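Local coordinates for hemolysin-like protein containing CBS domains (Oenococcus oeni, PDB 3OCO) that is of unknown function but forms the CBS-domain pair of a larger predicted membrane protein of the UPF0053 family, which is thought to bind flavin adenine dinucleotide, at residues 10-20 and 135-143; 22-32 and 128-136. One frame throughout, in Å; residues are numbered along the deposited sequence.

Overall arrangement
Both contacts tie the N-terminal part of the chain to the second CBS domain, and both use helix 134-142, but with different chemistry. Interaction 1 lies far from the chain's centre, at the subunit interface: helix 10-19 packs on that helix mainly through apolar side chains, with the long chains of Arg13, Glu140 and Lys20 packing alongside and no hydrogen bond between the segments. Interaction 2, nearer the centre, is nested inside the loop closed by interaction 1. There strand 27-28 joins strand 128-132 by backbone hydrogen bonds, flanked by apolar packing. Asp136 belongs to both segments but makes its real contacts in interaction 2, and Glu140 touches Val25 between the two.

Interaction 1: 10-20 and 135-143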
loop_
_atom_site.group_PDB
_atom_site.type_symbol
_atom_site.label_atom_id
_atom_site.label_comp_id
_atom_site.label_asym_id
_atom_site.label_seq_id
_atom_site.Cartn_x
_atom_site.Cartn_y
_atom_site.Cartn_z
ATOM N N PHE A 10 -10.068 12.700 -13.559
ATOM C CA PHE A 10 -9.371 11.417 -13.574
ATOM C C PHE A 10 -9.062 10.917 -14.978
ATOM O O PHE A 10 -7.946 10.466 -15.242
ATOM C CB PHE A 10 -10.165 10.341 -12.818
ATOM C CG PHE A 10 -9.743 8.925 -13.153
ATOM C CD1 PHE A 10 -8.525 8.421 -12.704
ATOM C CD2 PHE A 10 -10.554 8.110 -13.930
ATOM C CE1 PHE A 10 -8.129 7.121 -13.013
ATOM C CE2 PHE A 10 -10.169 6.815 -14.247
ATOM C CZ PHE A 10 -8.956 6.318 -13.791
HETATM N N MSE A 11 -10.040 10.980 -15.876
HETATM C CA MSE A 11 -9.851 10.369 -17.182
HETATM C C MSE A 11 -8.684 11.018 -17.941
HETATM O O MSE A 11 -8.043 10.378 -18.779
HETATM C CB MSE A 11 -11.144 10.391 -17.985
HETATM C CG MSE A 11 -11.270 9.242 -18.985
HETATM SE SE MSE A 11 -10.738 7.471 -18.318
HETATM C CE MSE A 11 -9.114 7.236 -19.406
ATOM N N GLN A 12 -8.391 12.274 -17.604
ATOM C CA GLN A 12 -7.312 13.034 -18.236
ATOM C C GLN A 12 -5.970 12.738 -17.607
ATOM O O GLN A 12 -4.952 12.626 -18.300
ATOM C CB GLN A 12 -7.568 14.526 -18.098
ATOM C CG GLN A 12 -8.637 15.056 -18.998
ATOM C CD GLN A 12 -8.813 16.544 -18.824
ATOM O OE1 GLN A 12 -9.675 16.995 -18.065
ATOM N NE2 GLN A 12 -7.981 17.319 -19.511
ATOM N N ARG A 13 -5.971 12.659 -16.280
ATOM C CA ARG A 13 -4.790 12.241 -15.556
ATOM C C ARG A 13 -4.397 10.856 -16.061
ATOM O O ARG A 13 -3.227 10.566 -16.243
ATOM C CB ARG A 13 -5.051 12.237 -14.048
ATOM C CG ARG A 13 -5.401 13.606 -13.466
ATOM C CD ARG A 13 -5.037 13.702 -11.974
ATOM N NE ARG A 13 -6.086 14.347 -11.178
ATOM C CZ ARG A 13 -5.963 14.685 -9.896
ATOM N NH1 ARG A 13 -4.827 14.451 -9.249
ATOM N NH2 ARG A 13 -6.979 15.262 -9.260
ATOM N N ALA A 14 -5.388 10.007 -16.302
ATOM C CA ALA A 14 -5.137 8.698 -16.898
ATOM C C ALA A 14 -4.471 8.813 -18.273
ATOM O O ALA A 14 -3.478 8.134 -18.533
ATOM C CB ALA A 14 -6.428 7.891 -16.996
ATOM N N PHE A 15 -5.019 9.657 -19.150
ATOM C CA PHE A 15 -4.425 9.866 -20.470
ATOM C C PHE A 15 -2.974 10.381 -20.398
ATOM O O PHE A 15 -2.092 9.876 -21.105
ATOM C CB PHE A 15 -5.306 10.782 -21.335
ATOM C CG PHE A 15 -4.691 11.149 -22.668
ATOM C CD1 PHE A 15 -4.676 10.245 -23.719
ATOM C CD2 PHE A 15 -4.133 12.404 -22.871
ATOM C CE1 PHE A 15 -4.113 10.582 -24.945
ATOM C CE2 PHE A 15 -3.562 12.749 -24.101
ATOM C CZ PHE A 15 -3.554 11.836 -25.135
ATOM N N GLU A 16 -2.727 11.375 -19.546
ATOM C CA GLU A 16 -1.386 11.946 -19.432
ATOM C C GLU A 16 -0.411 10.875 -19.030
ATOM O O GLU A 16 0.630 10.692 -19.650
ATOM C CB GLU A 16 -1.343 13.045 -18.377
ATOM C CG GLU A 16 -2.076 14.306 -18.763
ATOM C CD GLU A 16 -2.392 15.154 -17.556
ATOM O OE1 GLU A 16 -3.592 15.333 -17.265
ATOM O OE2 GLU A 16 -1.444 15.616 -16.884
HETATM N N MSE A 17 -0.761 10.165 -17.971
HETATM C CA MSE A 17 0.119 9.156 -17.437
HETATM C C MSE A 17 0.357 8.033 -18.438
HETATM O O MSE A 17 1.386 7.356 -18.384
HETATM C CB MSE A 17 -0.456 8.580 -16.154
HETATM C CG MSE A 17 0.606 7.954 -15.247
HETATM SE SE MSE A 17 0.009 6.274 -14.476
HETATM C CE MSE A 17 0.812 6.511 -12.731
ATOM N N ASN A 18 -0.598 7.826 -19.340
ATOM C CA ASN A 18 -0.480 6.752 -20.318
ATOM C C ASN A 18 0.748 6.953 -21.197
ATOM O O ASN A 18 1.328 5.999 -21.721
ATOM C CB ASN A 18 -1.742 6.661 -21.178
ATOM C CG ASN A 18 -1.684 5.522 -22.178
ATOM O OD1 ASN A 18 -1.647 5.743 -23.396
ATOM N ND2 ASN A 18 -1.660 4.294 -21.672
ATOM N N ASP A 19 1.157 8.208 -21.329
ATOM C CA ASP A 19 2.214 8.567 -22.262
ATOM C C ASP A 19 3.542 8.820 -21.563
ATOM O O ASP A 19 4.571 8.947 -22.223
ATOM C CB ASP A 19 1.802 9.792 -23.080
ATOM C CG ASP A 19 2.251 9.703 -24.519
ATOM O OD1 ASP A 19 2.849 8.674 -24.893
ATOM O OD2 ASP A 19 2.003 10.660 -25.282
ATOM N N LYS A 20 3.514 8.876 -20.232
ATOM C CA LYS A 20 4.712 9.141 -19.436
ATOM C C LYS A 20 5.644 7.936 -19.402
ATOM O O LYS A 20 5.256 6.823 -19.755
ATOM C CB LYS A 20 4.331 9.545 -18.010
ATOM C CG LYS A 20 3.950 11.006 -17.843
ATOM C CD LYS A 20 3.034 11.198 -16.635
ATOM C CE LYS A 20 2.621 12.656 -16.479
ATOM N NZ LYS A 20 3.798 13.519 -16.165
ATOM N N LYS A 135 2.216 2.912 -5.034
ATOM C CA LYS A 135 2.039 4.213 -4.396
ATOM C C LYS A 135 2.433 5.375 -5.314
ATOM O O LYS A 135 1.812 6.430 -5.271
ATOM C CB LYS A 135 2.754 4.286 -3.033
ATOM C CG LYS A 135 4.266 4.485 -3.081
ATOM C CD LYS A 135 4.885 4.506 -1.669
ATOM C CE LYS A 135 4.756 3.151 -0.957
ATOM N NZ LYS A 135 5.416 3.117 0.392
ATOM N N ASP A 136 3.447 5.176 -6.156
ATOM C CA ASP A 136 3.860 6.213 -7.113
ATOM C C ASP A 136 2.895 6.404 -8.288
ATOM O O ASP A 136 2.735 7.515 -8.799
ATOM C CB ASP A 136 5.271 5.929 -7.620
ATOM C CG ASP A 136 6.253 5.773 -6.493
ATOM O OD1 ASP A 136 6.394 6.731 -5.703
ATOM O OD2 ASP A 136 6.861 4.688 -6.376
ATOM N N VAL A 137 2.268 5.317 -8.722
ATOM C CA VAL A 137 1.229 5.372 -9.740
ATOM C C VAL A 137 -0.027 6.114 -9.222
ATOM O O VAL A 137 -0.601 6.951 -9.924
ATOM C CB VAL A 137 0.822 3.943 -10.193
ATOM C CG1 VAL A 137 -0.666 3.878 -10.551
ATOM C CG2 VAL A 137 1.689 3.469 -11.346
ATOM N N TYR A 138 -0.441 5.808 -7.994
ATOM C CA TYR A 138 -1.622 6.423 -7.403
ATOM C C TYR A 138 -1.460 7.927 -7.190
ATOM O O TYR A 138 -2.442 8.635 -7.030
ATOM C CB TYR A 138 -1.976 5.746 -6.074
ATOM C CG TYR A 138 -3.385 6.023 -5.594
ATOM C CD1 TYR A 138 -4.463 5.302 -6.096
ATOM C CD2 TYR A 138 -3.641 7.002 -4.637
ATOM C CE1 TYR A 138 -5.763 5.548 -5.660
ATOM C CE2 TYR A 138 -4.939 7.259 -4.195
ATOM C CZ TYR A 138 -5.996 6.527 -4.711
ATOM O OH TYR A 138 -7.287 6.767 -4.286
ATOM N N GLU A 139 -0.227 8.417 -7.179
ATOM C CA GLU A 139 -0.006 9.844 -7.000
ATOM C C GLU A 139 -0.321 10.610 -8.265
ATOM O O GLU A 139 -0.853 11.715 -8.207
ATOM C CB GLU A 139 1.436 10.125 -6.597
ATOM C CG GLU A 139 1.798 9.719 -5.180
ATOM C CD GLU A 139 3.137 10.284 -4.771
ATOM O OE1 GLU A 139 4.101 9.498 -4.635
ATOM O OE2 GLU A 139 3.228 11.522 -4.619
ATOM N N GLU A 140 0.035 10.026 -9.406
ATOM C CA GLU A 140 -0.181 10.659 -10.705
ATOM C C GLU A 140 -1.672 10.745 -11.029
ATOM O O GLU A 140 -2.147 11.742 -11.579
ATOM C CB GLU A 140 0.547 9.876 -11.806
ATOM C CG GLU A 140 1.364 10.744 -12.763
ATOM C CD GLU A 140 2.359 11.628 -12.031
ATOM O OE1 GLU A 140 3.079 11.121 -11.138
ATOM O OE2 GLU A 140 2.416 12.835 -12.350
ATOM N N LEU A 141 -2.400 9.688 -10.675
ATOM C CA LEU A 141 -3.813 9.574 -10.976
ATOM C C LEU A 141 -4.704 10.316 -9.978
ATOM O O LEU A 141 -5.850 10.625 -10.298
ATOM C CB LEU A 141 -4.239 8.102 -11.028
ATOM C CG LEU A 141 -3.680 7.143 -12.080
ATOM C CD1 LEU A 141 -4.410 5.826 -11.952
ATOM C CD2 LEU A 141 -3.797 7.672 -13.505
ATOM N N PHE A 142 -4.189 10.607 -8.783
ATOM C CA PHE A 142 -5.027 11.185 -7.735
ATOM C C PHE A 142 -4.353 12.226 -6.842
ATOM O O PHE A 142 -4.784 12.437 -5.710
ATOM C CB PHE A 142 -5.591 10.068 -6.870
ATOM C CG PHE A 142 -6.309 9.012 -7.653
ATOM C CD1 PHE A 142 -7.572 9.249 -8.159
ATOM C CD2 PHE A 142 -5.722 7.781 -7.886
ATOM C CE1 PHE A 142 -8.228 8.277 -8.885
ATOM C CE2 PHE A 142 -6.384 6.799 -8.606
ATOM C CZ PHE A 142 -7.631 7.048 -9.105
ATOM N N GLY A 143 -3.313 12.881 -7.347
ATOM C CA GLY A 143 -2.615 13.896 -6.582
ATOM C C GLY A 143 -2.407 13.496 -5.132
ATOM O O GLY A 143 -2.180 12.326 -4.813
#
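Leu141 pushes its side chain as a knob into a hole formed by Phe10, Arg13, Ala14 and Met17, joining helix 10-19 to the last helix of the second CBS domain. The two short helix segments run at 128° to one another, with axes 8.8 Å apart at closest approach. Of the two leucine methyls, CD2 reaches the backbone of the N-terminal helix, 3.8 Å from Ala14 CA, while CD1 meets the edge of the Phe10 ring near CE1. Phe10 also lies beside Phe142. Their planes are nearly parallel, at 3°, yet slid so far apart that the rings barely overlap, and the closest atoms are Phe10 CD1 and Phe142 CE1 at 3.8 Å. The CG of Phe10 is anti to its backbone nitrogen (chi1 162°), which swings the ring toward the end of the other helix.

Selenomethionine Met17 bends at both chi2 and chi3 and lays its CE against the backbone of Val137, 3.2 Å from its O, and against Val137 CG2 and CB of Glu140. Farther along, Lys20 NZ and Glu140 OE2 are of opposite charge but, at 4.1 Å, too distant for a salt bridge. At the margin, Arg13 extends past the C-terminal turn, its CD 3.5 Å from Glu140 O and one guanidinium face turned to Leu141 O.

Outside this core, Val104 of helix 104-113 packs on Met17 and Lys20. The second subunit also borders the contact: its Leu141 packs on Leu141 and its Met108 on Phe142. Arg13 NE makes a weak hydrogen bond to Ala8 O.

Interaction 2: 22-32 and 128-136; sequences ASDVMVDRTSM and TSGIITDKD
Met32, a selenomethionine, lays its SE against CG2 of Ile131 at 3.5 Å, crossing that side chain obliquely, and its CE reaches CG2 of Thr128. Beside this pair Val27 sends CG2 to Asp136, 3.2 Å from OD1, the two side chains meeting at about a right angle. The other carboxylate oxygen, OD2, uses its anti lone pair to accept from the backbone N of Thr133, the residue at the N-cap position of the helix; this bond ties the carboxylate to the start of the helix. Val25 CG1 closes over Asp136 CB.

Beneath these side chains, strand 27-28 adds an edge strand to the mixed sheet of the second CBS domain, although residues 22-32 fall within the sequence range of the first CBS motif. Val27 and Ile131 form an antiparallel hydrogen-bonded pair: Val27 N donates to Ile131 O at 2.9 Å and Ile131 N returns a bond to Val27 O. Gly130, next along, lies opposite Asp28 in a non-hydrogen-bonded pair, and with Ser129 makes a classic beta bulge facing Val121.

Met26, another selenomethionine, packs CB against Ile132 CG1 at 3.8 Å, and its chain, extended beyond CG (chi2 -178°), carries CE to Ser129 O. Ile132 CD1 touches Ala22, while Val121 packs against all three of Ala22, Met26 and Ile132. At the far end Arg29 grips two carbonyls. Its backbone N reaches Ser129 O from above the carbonyl plane, and NH1 donates to Thr128 O at 2.9 Å and 164°, with that oxygen in the guanidinium plane.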
loop_
_atom_site.group_PDB
_atom_site.type_symbol
_atom_site.label_atom_id
_atom_site.label_comp_id
_atom_site.label_asym_id
_atom_site.label_seq_id
_atom_site.Cartn_x
_atom_site.Cartn_y
_atom_site.Cartn_z
ATOM N N ALA A 22 9.052 5.815 -17.176
ATOM C CA ALA A 22 9.550 5.471 -15.858
ATOM C C ALA A 22 10.183 6.646 -15.084
ATOM O O ALA A 22 9.921 6.822 -13.893
ATOM C CB ALA A 22 10.522 4.299 -15.966
ATOM N N SER A 23 11.004 7.445 -15.752
ATOM C CA SER A 23 11.722 8.531 -15.084
ATOM C C SER A 23 10.850 9.710 -14.632
ATOM O O SER A 23 11.287 10.542 -13.839
ATOM C CB SER A 23 12.886 9.024 -15.960
ATOM O OG SER A 23 12.441 9.472 -17.225
ATOM N N ASP A 24 9.624 9.783 -15.137
ATOM C CA ASP A 24 8.706 10.859 -14.762
ATOM C C ASP A 24 8.010 10.594 -13.413
ATOM O O ASP A 24 7.576 11.521 -12.727
ATOM C CB ASP A 24 7.635 11.044 -15.844
ATOM C CG ASP A 24 8.224 11.213 -17.241
ATOM O OD1 ASP A 24 7.551 11.805 -18.109
ATOM O OD2 ASP A 24 9.351 10.748 -17.480
ATOM N N VAL A 25 7.939 9.322 -13.037
ATOM C CA VAL A 25 7.050 8.856 -11.985
ATOM C C VAL A 25 7.823 8.319 -10.787
ATOM O O VAL A 25 7.299 8.203 -9.681
ATOM C CB VAL A 25 6.150 7.727 -12.541
ATOM C CG1 VAL A 25 5.467 6.974 -11.426
ATOM C CG2 VAL A 25 5.121 8.296 -13.507
HETATM N N MSE A 26 9.089 8.007 -11.005
HETATM C CA MSE A 26 9.838 7.243 -10.028
HETATM C C MSE A 26 10.274 8.085 -8.844
HETATM O O MSE A 26 10.360 9.317 -8.919
HETATM C CB MSE A 26 11.083 6.676 -10.677
HETATM C CG MSE A 26 12.025 7.773 -11.061
HETATM SE SE MSE A 26 13.685 7.264 -11.980
HETATM C CE MSE A 26 14.429 9.079 -11.863
ATOM N N VAL A 27 10.562 7.389 -7.750
ATOM C CA VAL A 27 11.192 7.994 -6.610
ATOM C C VAL A 27 12.674 7.960 -6.958
ATOM O O VAL A 27 13.236 6.894 -7.183
ATOM C CB VAL A 27 10.869 7.193 -5.331
ATOM C CG1 VAL A 27 11.807 7.554 -4.172
ATOM C CG2 VAL A 27 9.409 7.411 -4.935
ATOM N N ASP A 28 13.296 9.125 -7.045
ATOM C CA ASP A 28 14.653 9.190 -7.580
ATOM C C ASP A 28 15.694 8.642 -6.610
ATOM O O ASP A 28 15.464 8.604 -5.395
ATOM C CB ASP A 28 15.004 10.608 -7.999
ATOM C CG ASP A 28 15.483 11.449 -6.855
ATOM O OD1 ASP A 28 14.629 12.013 -6.144
ATOM O OD2 ASP A 28 16.717 11.562 -6.682
ATOM N N ARG A 29 16.835 8.216 -7.152
ATOM C CA ARG A 29 17.851 7.517 -6.362
ATOM C C ARG A 29 18.187 8.265 -5.090
ATOM O O ARG A 29 18.428 7.647 -4.063
ATOM C CB ARG A 29 19.136 7.288 -7.176
ATOM C CG ARG A 29 20.223 6.505 -6.447
ATOM C CD ARG A 29 21.570 6.567 -7.157
ATOM N NE ARG A 29 21.978 7.944 -7.394
ATOM C CZ ARG A 29 21.753 8.589 -8.536
ATOM N NH1 ARG A 29 21.138 7.966 -9.527
ATOM N NH2 ARG A 29 22.132 9.850 -8.684
ATOM N N THR A 30 18.197 9.593 -5.153
ATOM C CA THR A 30 18.634 10.390 -4.008
ATOM C C THR A 30 17.607 10.420 -2.877
ATOM O O THR A 30 17.947 10.732 -1.734
ATOM C CB THR A 30 19.012 11.832 -4.406
ATOM O OG1 THR A 30 19.831 12.406 -3.380
ATOM C CG2 THR A 30 17.780 12.692 -4.584
ATOM N N SER A 31 16.362 10.077 -3.191
ATOM C CA SER A 31 15.295 10.049 -2.189
ATOM C C SER A 31 14.998 8.660 -1.617
ATOM O O SER A 31 14.196 8.547 -0.695
ATOM C CB SER A 31 14.012 10.651 -2.763
ATOM O OG SER A 31 14.217 12.009 -3.120
HETATM N N MSE A 32 15.634 7.616 -2.158
HETATM C CA MSE A 32 15.384 6.235 -1.725
HETATM C C MSE A 32 15.951 5.925 -0.345
HETATM O O MSE A 32 17.020 6.411 0.009
HETATM C CB MSE A 32 16.043 5.222 -2.661
HETATM C CG MSE A 32 15.555 5.117 -4.078
HETATM SE SE MSE A 32 16.429 3.528 -4.880
HETATM C CE MSE A 32 18.296 3.847 -4.403
ATOM N N THR A 128 21.378 2.842 -10.659
ATOM C CA THR A 128 19.980 3.000 -10.204
ATOM C C THR A 128 19.485 4.444 -10.319
ATOM O O THR A 128 19.969 5.319 -9.601
ATOM C CB THR A 128 19.848 2.628 -8.713
ATOM O OG1 THR A 128 20.160 1.239 -8.526
ATOM C CG2 THR A 128 18.428 2.917 -8.212
ATOM N N SER A 129 18.524 4.692 -11.208
ATOM C CA SER A 129 17.923 6.021 -11.364
ATOM C C SER A 129 16.851 6.300 -10.308
ATOM O O SER A 129 16.691 7.429 -9.851
ATOM C CB SER A 129 17.298 6.157 -12.751
ATOM O OG SER A 129 18.259 5.892 -13.748
ATOM N N GLY A 130 16.124 5.256 -9.930
ATOM C CA GLY A 130 15.113 5.337 -8.892
ATOM C C GLY A 130 14.227 4.100 -8.940
ATOM O O GLY A 130 14.520 3.153 -9.695
ATOM N N ILE A 131 13.150 4.099 -8.140
ATOM C CA ILE A 131 12.253 2.956 -8.081
ATOM C C ILE A 131 10.799 3.375 -8.276
ATOM O O ILE A 131 10.446 4.550 -8.119
ATOM C CB ILE A 131 12.349 2.199 -6.723
ATOM C CG1 ILE A 131 11.715 3.008 -5.584
ATOM C CG2 ILE A 131 13.772 1.835 -6.395
ATOM C CD1 ILE A 131 11.760 2.311 -4.221
ATOM N N ILE A 132 9.962 2.397 -8.605
ATOM C CA ILE A 132 8.521 2.617 -8.740
ATOM C C ILE A 132 7.718 1.514 -8.086
ATOM O O ILE A 132 8.035 0.331 -8.238
ATOM C CB ILE A 132 8.055 2.638 -10.206
ATOM C CG1 ILE A 132 8.615 3.854 -10.949
ATOM C CG2 ILE A 132 6.527 2.596 -10.256
ATOM C CD1 ILE A 132 8.553 3.706 -12.459
ATOM N N THR A 133 6.673 1.920 -7.370
ATOM C CA THR A 133 5.650 1.005 -6.874
ATOM C C THR A 133 4.257 1.619 -7.024
ATOM O O THR A 133 4.111 2.803 -7.339
ATOM C CB THR A 133 5.881 0.666 -5.413
ATOM O OG1 THR A 133 5.706 1.850 -4.619
ATOM C CG2 THR A 133 7.299 0.113 -5.225
ATOM N N ASP A 134 3.230 0.806 -6.804
ATOM C CA ASP A 134 1.865 1.290 -6.862
ATOM C C ASP A 134 1.679 2.685 -6.225
ATOM O O ASP A 134 1.055 3.554 -6.812
ATOM C CB ASP A 134 0.891 0.259 -6.257
ATOM C CG ASP A 134 1.322 -0.241 -4.870
ATOM O OD1 ASP A 134 1.987 0.511 -4.120
ATOM O OD2 ASP A 134 0.988 -1.396 -4.528
ATOM N N LYS A 135 2.216 2.912 -5.034
ATOM C CA LYS A 135 2.039 4.213 -4.396
ATOM C C LYS A 135 2.433 5.375 -5.314
ATOM O O LYS A 135 1.812 6.430 -5.271
ATOM C CB LYS A 135 2.754 4.286 -3.033
ATOM C CG LYS A 135 4.266 4.485 -3.081
ATOM C CD LYS A 135 4.885 4.506 -1.669
ATOM C CE LYS A 135 4.756 3.151 -0.957
ATOM N NZ LYS A 135 5.416 3.117 0.392
ATOM N N ASP A 136 3.447 5.176 -6.156
ATOM C CA ASP A 136 3.860 6.213 -7.113
ATOM C C ASP A 136 2.895 6.404 -8.288
ATOM O O ASP A 136 2.735 7.515 -8.799
ATOM C CB ASP A 136 5.271 5.929 -7.620
ATOM C CG ASP A 136 6.253 5.773 -6.493
ATOM O OD1 ASP A 136 6.394 6.731 -5.703
ATOM O OD2 ASP A 136 6.861 4.688 -6.376
#